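Local coordinates for early 35 kDa protein (Autographa californica nucleopolyhedrovirus, PDB 1P35), which blocks apoptosis of the infected insect cell by inhibiting caspases, and also suppresses the host's antiviral RNA interference, at residues E78-D83 with W261-N266; L229-A234 with A244-T249. One frame throughout, in Å; residues are numbered along the deposited sequence.

Overall arrangement
Both contacts lie on the same side of the chain's centre, each about 22 Å from it, with their own centres about 10 Å apart. Along the chain, contact 2 is nested inside the long loop closed by contact 1. Contact 2 lies within the hairpin of strands 227-234 and 238-249, and strand 259-271 of contact 1 lies beside 238-249 as its other neighbour. Ile-263 and Leu-245 probably share a backbone hydrogen bond, Trp-261 NE1 reaches Thr-249 OG1, and Lys-262 leans on Tyr-231. Onto this antiparallel layer contact 1 adds residues 78-83 of the reactive-site loop, so this part of the loop is tied to strand 259-271, consistent with holding the caspase bait in place.

Contact 1: residues E78-D83 with W261-N266; sequences ERDYSD and WKIFCN
A single antiparallel beta bridge, Arg-79 opposite Lys-262 as a hydrogen-bonded pair, joins the reactive-site loop of this caspase inhibitor to strand 259-271. Residues 78-83 belong to the stretch between helix 62-74 and strand 98-106 and lead into the caspase cleavage sequence. The bridge bonds are Arg-79 N to Lys-262 O, 2.7 Å, and Lys-262 N to Arg-79 O, 3.0 Å. On one flank the extended side chain of Glu-78 reaches the strand: the backbone N of Cys-265 meets OE2 of Glu-78 at 3.1 Å, on the anti side and 25° out of the carboxylate plane. The chain of Glu-78 also lies against the sulfur, its CG 3.5 Å from SG of Cys-265, while a water accepts from Phe-264 N and weakly donates to OE1.

Lys-262 sets its CB over one face of the Arg-79 guanidinium. The two chains then carry their like charges to NH1 and NZ, 5.0 Å apart, where one water accepts from both; Arg-79 NE also bonds Asn-260 O, and Lys-262 NZ bonds Tyr-242 OH. Beyond the bridge an Asx turn, Ser-82 N to Asp-80 OD1, bends the loop over Trp-261. With CG of Trp-261 beside its own backbone N (chi1 -62°), the indole turns back toward the loop, although its CB points away. Ser-82 CB abuts the outer edge of the indole, close to its plane, 3.6 Å from CH2 of Trp-261. The edge of Tyr-81 points at the indole face, planes 88° apart, with CD2 of Tyr-81 3.9 Å from CG of Trp-261.

Contact 2: residues L229-A234 with A244-T249; sequences LYYNEA and ALEFTT
Leu-229 N donates to Ala-244 O over 3.0 Å in a nearly straight bond, and Ala-244 N donates back to Leu-229 O at the same distance, lying in the plane of that carbonyl. The two bonds make Leu-229 and Ala-244 an antiparallel hydrogen-bonded pair whose side chains share one face of the sheet. From that face the carboxylate of Glu-246 and the phenol of Tyr-231 approach from opposite directions and meet with their planes only 15° apart. OE2 of Glu-246 comes to the edge of the tyrosine ring, close to its plane. Tyr-231 OH donates to Glu-246 OE2 in a very short hydrogen bond, modelled at 2.4 Å, a length to be read with caution.

This is the beta hairpin of strands 227-234 and 238-249, and its ladder continues outside the pair through backbone bonds of Tyr-231 with Tyr-242 and of Glu-246 with Lys-227. Tyr-231 and Glu-246 therefore face each other diagonally across the Leu-229 and Ala-244 pair. The segments run at 128° to one another, and contact is confined to four residues where they come together. CG of Glu-246 stands beside its own backbone N (chi1 -56°), and the chain beyond it is extended, carrying the acid across to the partner strand. There Leu-229 crosses it at about a right angle and lays CD2 3.5 Å from OE2 of Glu-246. The other carboxylate oxygen, OE1, has a long, weak ion pair with Arg-79. Lys-262 makes a cation-pi contact with the Tyr-231 ring, and Tyr-242 stacks on it. CE1 of Tyr-231 rests 4.2 Å from CB of Ala-244.

Contact 1: residues E78-D83 with W261-N266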
loop_
_atom_site.group_PDB
_atom_site.type_symbol
_atom_site.label_atom_id
_atom_site.label_comp_id
_atom_site.label_asym_id
_atom_site.label_seq_id
_atom_site.Cartn_x
_atom_site.Cartn_y
_atom_site.Cartn_z
ATOM N N GLU A 78 13.365 16.359 8.782
ATOM C CA GLU A 78 12.256 17.134 9.295
ATOM C C GLU A 78 11.912 17.012 10.770
ATOM O O GLU A 78 12.342 16.091 11.445
ATOM C CB GLU A 78 11.019 16.834 8.443
ATOM C CG GLU A 78 11.291 17.170 6.953
ATOM C CD GLU A 78 10.123 16.881 6.026
ATOM O OE1 GLU A 78 9.134 16.250 6.489
ATOM O OE2 GLU A 78 10.225 17.273 4.834
ATOM N N ARG A 79 11.171 18.008 11.244
ATOM C CA ARG A 79 10.692 18.107 12.612
ATOM C C ARG A 79 9.277 18.648 12.412
ATOM O O ARG A 79 9.026 19.868 12.259
ATOM C CB ARG A 79 11.579 19.066 13.438
ATOM C CG ARG A 79 13.042 18.546 13.789
ATOM C CD ARG A 79 13.757 19.457 14.821
ATOM N NE ARG A 79 13.769 20.869 14.390
ATOM C CZ ARG A 79 14.814 21.498 13.858
ATOM N NH1 ARG A 79 15.963 20.863 13.685
ATOM N NH2 ARG A 79 14.703 22.768 13.491
ATOM N N ASP A 80 8.344 17.711 12.331
ATOM C CA ASP A 80 6.954 18.061 12.119
ATOM C C ASP A 80 6.240 17.670 13.384
ATOM O O ASP A 80 6.020 16.488 13.623
ATOM C CB ASP A 80 6.386 17.256 10.967
ATOM C CG ASP A 80 5.007 17.702 10.586
ATOM O OD1 ASP A 80 4.246 18.043 11.490
ATOM O OD2 ASP A 80 4.684 17.686 9.374
ATOM N N TYR A 81 5.865 18.666 14.176
ATOM C CA TYR A 81 5.200 18.430 15.447
ATOM C C TYR A 81 3.670 18.466 15.358
ATOM O O TYR A 81 3.012 18.967 16.269
ATOM C CB TYR A 81 5.657 19.461 16.480
ATOM C CG TYR A 81 7.154 19.588 16.700
ATOM C CD1 TYR A 81 7.841 18.645 17.465
ATOM C CD2 TYR A 81 7.897 20.640 16.116
ATOM C CE1 TYR A 81 9.214 18.720 17.649
ATOM C CE2 TYR A 81 9.266 20.721 16.297
ATOM C CZ TYR A 81 9.918 19.747 17.070
ATOM O OH TYR A 81 11.270 19.792 17.264
ATOM N N SER A 82 3.098 17.945 14.276
ATOM C CA SER A 82 1.645 17.934 14.130
ATOM C C SER A 82 1.118 16.554 13.722
ATOM O O SER A 82 1.605 15.957 12.740
ATOM C CB SER A 82 1.240 18.940 13.065
ATOM O OG SER A 82 1.869 18.606 11.837
ATOM N N ASP A 83 0.122 16.045 14.449
ATOM C CA ASP A 83 -0.467 14.741 14.102
ATOM C C ASP A 83 -1.952 14.936 13.750
ATOM O O ASP A 83 -2.807 14.101 14.074
ATOM C CB ASP A 83 -0.289 13.741 15.263
ATOM C CG ASP A 83 -0.628 12.288 14.867
ATOM O OD1 ASP A 83 -0.169 11.817 13.788
ATOM O OD2 ASP A 83 -1.334 11.612 15.659
ATOM N N TRP A 261 10.036 23.954 14.214
ATOM C CA TRP A 261 9.610 23.161 13.089
ATOM C C TRP A 261 10.613 23.192 11.930
ATOM O O TRP A 261 11.291 24.191 11.684
ATOM C CB TRP A 261 8.264 23.655 12.607
ATOM C CG TRP A 261 7.132 23.563 13.583
ATOM C CD1 TRP A 261 6.970 24.293 14.742
ATOM C CD2 TRP A 261 5.904 22.844 13.394
ATOM N NE1 TRP A 261 5.719 24.083 15.262
ATOM C CE2 TRP A 261 5.040 23.205 14.460
ATOM C CE3 TRP A 261 5.444 21.937 12.421
ATOM C CZ2 TRP A 261 3.743 22.695 14.581
ATOM C CZ3 TRP A 261 4.131 21.423 12.543
ATOM C CH2 TRP A 261 3.303 21.816 13.620
ATOM N N LYS A 262 10.746 22.066 11.251
ATOM C CA LYS A 262 11.592 22.001 10.089
ATOM C C LYS A 262 10.850 21.074 9.142
ATOM O O LYS A 262 10.859 19.840 9.312
ATOM C CB LYS A 262 12.986 21.485 10.454
ATOM C CG LYS A 262 13.977 21.544 9.268
ATOM C CD LYS A 262 15.372 21.042 9.694
ATOM C CE LYS A 262 16.361 21.076 8.589
ATOM N NZ LYS A 262 17.688 20.533 9.048
ATOM N N ILE A 263 10.177 21.681 8.162
ATOM C CA ILE A 263 9.399 20.937 7.169
ATOM C C ILE A 263 9.732 21.276 5.708
ATOM O O ILE A 263 10.579 22.130 5.433
ATOM C CB ILE A 263 7.856 21.119 7.404
ATOM C CG1 ILE A 263 7.483 22.587 7.404
ATOM C CG2 ILE A 263 7.488 20.514 8.753
ATOM C CD1 ILE A 263 5.967 22.842 7.419
ATOM N N PHE A 264 9.011 20.614 4.797
ATOM C CA PHE A 264 9.166 20.719 3.329
ATOM C C PHE A 264 10.582 20.715 2.878
ATOM O O PHE A 264 10.998 21.604 2.135
ATOM C CB PHE A 264 8.506 21.957 2.756
ATOM C CG PHE A 264 7.139 22.216 3.266
ATOM C CD1 PHE A 264 6.251 21.175 3.498
ATOM C CD2 PHE A 264 6.684 23.514 3.391
ATOM C CE1 PHE A 264 4.937 21.434 3.832
ATOM C CE2 PHE A 264 5.375 23.784 3.724
ATOM C CZ PHE A 264 4.491 22.740 3.944
ATOM N N CYS A 265 11.357 19.753 3.365
ATOM C CA CYS A 265 12.723 19.647 2.925
ATOM C C CYS A 265 12.769 19.018 1.528
ATOM O O CYS A 265 12.263 17.891 1.300
ATOM C CB CYS A 265 13.559 18.779 3.897
ATOM S SG CYS A 265 13.633 19.445 5.597
ATOM N N ASN A 266 13.418 19.742 0.621
ATOM C CA ASN A 266 13.575 19.343 -0.767
ATOM C C ASN A 266 15.057 19.444 -1.173
ATOM O O ASN A 266 15.786 20.382 -0.792
ATOM C CB ASN A 266 12.702 20.237 -1.642
ATOM C CG ASN A 266 11.223 19.976 -1.427
ATOM O OD1 ASN A 266 10.669 18.984 -1.962
ATOM N ND2 ASN A 266 10.576 20.824 -0.613
HETATM O O HOH W 1 7.266 18.180 5.257
HETATM O O HOH W 2 9.947 16.691 2.445
HETATM O O HOH W 3 18.278 21.809 11.903
#

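Contact 2: residues L229-A234 with A244-T249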
loop_
_atom_site.group_PDB
_atom_site.type_symbol
_atom_site.label_atom_id
_atom_site.label_comp_id
_atom_site.label_asym_id
_atom_site.label_seq_id
_atom_site.Cartn_x
_atom_site.Cartn_y
_atom_site.Cartn_z
ATOM N N LEU A 229 15.667 27.938 5.034
ATOM C CA LEU A 229 17.086 27.737 5.281
ATOM C C LEU A 229 17.697 26.787 4.260
ATOM O O LEU A 229 17.037 25.827 3.757
ATOM C CB LEU A 229 17.339 27.236 6.711
ATOM C CG LEU A 229 17.406 28.347 7.801
ATOM C CD1 LEU A 229 16.178 29.211 7.740
ATOM C CD2 LEU A 229 17.510 27.727 9.206
ATOM N N TYR A 230 18.957 27.075 3.942
ATOM C CA TYR A 230 19.726 26.298 2.974
ATOM C C TYR A 230 20.792 25.463 3.688
ATOM O O TYR A 230 21.594 25.991 4.478
ATOM C CB TYR A 230 20.399 27.245 1.956
ATOM C CG TYR A 230 21.367 26.523 1.032
ATOM C CD1 TYR A 230 20.919 25.574 0.092
ATOM C CD2 TYR A 230 22.734 26.733 1.145
ATOM C CE1 TYR A 230 21.816 24.872 -0.701
ATOM C CE2 TYR A 230 23.646 26.032 0.356
ATOM C CZ TYR A 230 23.181 25.112 -0.568
ATOM O OH TYR A 230 24.077 24.542 -1.420
ATOM N N TYR A 231 20.797 24.166 3.399
ATOM C CA TYR A 231 21.745 23.227 3.989
ATOM C C TYR A 231 22.726 22.561 3.044
ATOM O O TYR A 231 22.361 22.093 1.963
ATOM C CB TYR A 231 21.017 22.096 4.714
ATOM C CG TYR A 231 20.273 22.502 5.965
ATOM C CD1 TYR A 231 18.988 23.024 5.877
ATOM C CD2 TYR A 231 20.891 22.449 7.239
ATOM C CE1 TYR A 231 18.297 23.505 6.999
ATOM C CE2 TYR A 231 20.206 22.935 8.405
ATOM C CZ TYR A 231 18.898 23.465 8.256
ATOM O OH TYR A 231 18.185 23.945 9.311
ATOM N N ASN A 232 23.980 22.498 3.477
ATOM C CA ASN A 232 25.018 21.811 2.726
ATOM C C ASN A 232 25.786 21.092 3.844
ATOM O O ASN A 232 26.835 21.551 4.304
ATOM C CB ASN A 232 25.919 22.788 1.995
ATOM C CG ASN A 232 26.775 22.109 0.934
ATOM O OD1 ASN A 232 27.153 20.927 1.071
ATOM N ND2 ASN A 232 27.100 22.849 -0.122
ATOM N N GLU A 233 25.208 19.970 4.280
ATOM C CA GLU A 233 25.710 19.152 5.374
ATOM C C GLU A 233 26.223 17.755 5.003
ATOM O O GLU A 233 25.891 17.168 3.964
ATOM C CB GLU A 233 24.607 18.938 6.422
ATOM C CG GLU A 233 23.882 20.161 6.939
ATOM C CD GLU A 233 22.752 19.806 7.936
ATOM O OE1 GLU A 233 21.936 18.866 7.684
ATOM O OE2 GLU A 233 22.668 20.490 8.974
ATOM N N ALA A 234 27.006 17.210 5.922
ATOM C CA ALA A 234 27.566 15.887 5.770
ATOM C C ALA A 234 27.557 15.191 7.117
ATOM O O ALA A 234 28.043 15.753 8.099
ATOM C CB ALA A 234 28.986 15.979 5.263
ATOM N N ALA A 244 14.828 23.866 3.616
ATOM C CA ALA A 244 13.779 23.486 4.533
ATOM C C ALA A 244 13.035 24.734 4.947
ATOM O O ALA A 244 13.611 25.811 4.995
ATOM C CB ALA A 244 14.375 22.782 5.781
ATOM N N LEU A 245 11.767 24.573 5.283
ATOM C CA LEU A 245 10.939 25.669 5.712
ATOM C C LEU A 245 10.967 25.532 7.214
ATOM O O LEU A 245 10.707 24.432 7.751
ATOM C CB LEU A 245 9.511 25.506 5.220
ATOM C CG LEU A 245 8.608 26.651 5.682
ATOM C CD1 LEU A 245 8.971 27.985 4.952
ATOM C CD2 LEU A 245 7.196 26.290 5.370
ATOM N N GLU A 246 11.267 26.637 7.890
ATOM C CA GLU A 246 11.366 26.611 9.341
ATOM C C GLU A 246 10.668 27.772 10.011
ATOM O O GLU A 246 10.569 28.854 9.472
ATOM C CB GLU A 246 12.840 26.598 9.762
ATOM C CG GLU A 246 13.606 25.466 9.161
ATOM C CD GLU A 246 14.932 25.262 9.835
ATOM O OE1 GLU A 246 15.054 25.738 10.948
ATOM O OE2 GLU A 246 15.830 24.611 9.271
ATOM N N PHE A 247 10.146 27.514 11.193
ATOM C CA PHE A 247 9.481 28.535 11.938
ATOM C C PHE A 247 9.334 28.070 13.369
ATOM O O PHE A 247 9.748 26.956 13.705
ATOM C CB PHE A 247 8.125 28.893 11.336
ATOM C CG PHE A 247 7.214 27.743 11.185
ATOM C CD1 PHE A 247 6.400 27.355 12.239
ATOM C CD2 PHE A 247 7.200 27.000 10.004
ATOM C CE1 PHE A 247 5.581 26.231 12.124
ATOM C CE2 PHE A 247 6.388 25.890 9.888
ATOM C CZ PHE A 247 5.571 25.503 10.969
ATOM N N THR A 248 8.760 28.941 14.202
ATOM C CA THR A 248 8.565 28.662 15.619
ATOM C C THR A 248 7.132 28.850 16.165
ATOM O O THR A 248 6.374 29.686 15.686
ATOM C CB THR A 248 9.550 29.523 16.448
ATOM O OG1 THR A 248 10.890 29.008 16.308
ATOM C CG2 THR A 248 9.162 29.518 17.895
ATOM N N THR A 249 6.761 28.018 17.139
ATOM C CA THR A 249 5.455 28.111 17.823
ATOM C C THR A 249 5.673 27.827 19.319
ATOM O O THR A 249 6.487 26.973 19.678
ATOM C CB THR A 249 4.399 27.111 17.285
ATOM O OG1 THR A 249 4.877 25.777 17.457
ATOM C CG2 THR A 249 4.085 27.399 15.827
#